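Local coordinates for CRISPR protein (Archaeoglobus fulgidus, PDB 4MJK) that probably serves as a Cas5-family subunit of the type I-A Cascade complex in CRISPR defence, at residues E140-I143 and L144-H148. Residues are numbered along the deposited sequence; the frame is centred on the assembly and turned at random.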
loop_
_atom_site.group_PDB
_atom_site.type_symbol
_atom_site.label_atom_id
_atom_site.label_comp_id
_atom_site.label_asym_id
_atom_site.label_seq_id
_atom_site.Cartn_x
_atom_site.Cartn_y
_atom_site.Cartn_z
ATOM N N GLU A 140 9.944 -24.800 14.303
ATOM C CA GLU A 140 10.164 -25.574 13.092
ATOM C C GLU A 140 10.428 -24.634 11.923
ATOM O O GLU A 140 9.703 -23.660 11.710
ATOM C CB GLU A 140 8.953 -26.459 12.783
ATOM C CG GLU A 140 8.661 -27.535 13.819
ATOM C CD GLU A 140 7.917 -26.998 15.042
ATOM O OE1 GLU A 140 8.575 -26.447 15.957
ATOM O OE2 GLU A 140 6.675 -27.135 15.089
ATOM N N GLU A 141 11.471 -24.933 11.160
ATOM C CA GLU A 141 11.824 -24.119 10.009
ATOM C C GLU A 141 10.660 -24.052 9.022
ATOM O O GLU A 141 10.380 -23.000 8.445
ATOM C CB GLU A 141 13.074 -24.689 9.341
ATOM C CG GLU A 141 13.710 -23.780 8.325
ATOM C CD GLU A 141 15.050 -24.300 7.845
ATOM O OE1 GLU A 141 15.576 -25.254 8.464
ATOM O OE2 GLU A 141 15.579 -23.747 6.852
ATOM N N LYS A 142 9.969 -25.174 8.839
ATOM C CA LYS A 142 8.844 -25.215 7.917
ATOM C C LYS A 142 7.768 -24.201 8.288
ATOM O O LYS A 142 7.116 -23.641 7.412
ATOM C CB LYS A 142 8.237 -26.624 7.844
ATOM C CG LYS A 142 7.260 -26.960 8.959
ATOM C CD LYS A 142 6.782 -28.409 8.862
ATOM C CE LYS A 142 6.086 -28.876 10.141
ATOM N NZ LYS A 142 4.739 -28.256 10.348
ATOM N N ILE A 143 7.574 -23.981 9.585
ATOM C CA ILE A 143 6.525 -23.079 10.059
ATOM C C ILE A 143 6.772 -21.645 9.607
ATOM O O ILE A 143 5.836 -20.919 9.264
ATOM C CB ILE A 143 6.399 -23.078 11.605
ATOM C CG1 ILE A 143 6.146 -24.495 12.135
ATOM C CG2 ILE A 143 5.281 -22.138 12.044
ATOM C CD1 ILE A 143 5.007 -25.211 11.444
ATOM N N LEU A 144 8.036 -21.237 9.631
ATOM C CA LEU A 144 8.415 -19.897 9.209
ATOM C C LEU A 144 7.920 -19.627 7.793
ATOM O O LEU A 144 7.476 -18.520 7.491
ATOM C CB LEU A 144 9.935 -19.693 9.324
ATOM C CG LEU A 144 10.503 -19.697 10.752
ATOM C CD1 LEU A 144 12.032 -19.661 10.762
ATOM C CD2 LEU A 144 9.938 -18.537 11.567
ATOM N N TRP A 145 7.955 -20.644 6.933
ATOM C CA TRP A 145 7.516 -20.477 5.543
ATOM C C TRP A 145 6.029 -20.138 5.419
ATOM O O TRP A 145 5.595 -19.642 4.388
ATOM C CB TRP A 145 7.801 -21.731 4.732
ATOM C CG TRP A 145 9.228 -21.899 4.346
ATOM C CD1 TRP A 145 10.167 -22.668 4.977
ATOM C CD2 TRP A 145 9.889 -21.298 3.228
ATOM N NE1 TRP A 145 11.367 -22.582 4.316
ATOM C CE2 TRP A 145 11.224 -21.744 3.242
ATOM C CE3 TRP A 145 9.475 -20.425 2.212
ATOM C CZ2 TRP A 145 12.152 -21.354 2.277
ATOM C CZ3 TRP A 145 10.400 -20.033 1.264
ATOM C CH2 TRP A 145 11.722 -20.500 1.299
ATOM N N LYS A 146 5.271 -20.396 6.486
ATOM C CA LYS A 146 3.812 -20.296 6.476
ATOM C C LYS A 146 3.261 -18.943 6.943
ATOM O O LYS A 146 2.053 -18.791 7.190
ATOM C CB LYS A 146 3.216 -21.418 7.321
ATOM C CG LYS A 146 3.441 -22.829 6.752
ATOM C CD LYS A 146 2.706 -23.859 7.615
ATOM C CE LYS A 146 2.784 -25.265 7.038
ATOM N NZ LYS A 146 4.152 -25.836 7.168
ATOM N N ILE A 147 4.143 -17.964 7.074
ATOM C CA ILE A 147 3.720 -16.634 7.489
ATOM C C ILE A 147 3.115 -15.899 6.287
ATOM O O ILE A 147 3.799 -15.717 5.274
ATOM C CB ILE A 147 4.904 -15.856 8.057
ATOM C CG1 ILE A 147 5.369 -16.497 9.375
ATOM C CG2 ILE A 147 4.535 -14.378 8.263
ATOM C CD1 ILE A 147 6.697 -15.947 9.890
ATOM N N HIS A 148 1.850 -15.475 6.405
ATOM C CA HIS A 148 1.124 -14.828 5.301
ATOM C C HIS A 148 0.692 -13.401 5.620
ATOM O O HIS A 148 0.226 -12.675 4.735
ATOM C CB HIS A 148 -0.131 -15.624 4.914
ATOM C CG HIS A 148 0.153 -17.040 4.514
ATOM N ND1 HIS A 148 1.095 -17.367 3.566
ATOM C CD2 HIS A 148 -0.382 -18.209 4.934
ATOM C CE1 HIS A 148 1.133 -18.678 3.416
ATOM N NE2 HIS A 148 0.243 -19.215 4.238
#
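Lys146 N donates to Ile143 O at 2.9 Å, the straightest of the three i to i+3 backbone bonds between 140-143 and 144-148 (N-H...O 154°), with the donor well above the carbonyl plane. The other two are weak: Leu144 N to Glu141 O at 3.2 Å and Trp145 N to Lys142 O at 3.1 Å. These bonds belong to the short, weakly bonded helix 141-144 and its end, and a type I turn from Leu144 to Ile147 leads the chain out. Trp145 brings CD1 to 3.5 Å from Glu141 O, obliquely to its ring, while Lys142 O lies near the ring plane at the edge. The side chains of Lys142 and Lys146 cross at a slant, Lys146 NZ lying 3.8 Å from Lys142 CG. Lys142 holds CG between its backbone N and carbonyl carbon (chi1 82°), and both chains bend at the last torsion, leaving Lys142 NZ and Lys146 NZ 4.0 Å apart. Asp47 forms a salt bridge with Lys142 and a long, weak ion pair with Lys146. Ile143 and Ile147 pack on helix 33-46, whereas Leu144 reaches Tyr4, Val6 and Val162 of the antiparallel sheet. The shared Asp47 carboxylate probably offsets the closeness of the two ammonium groups.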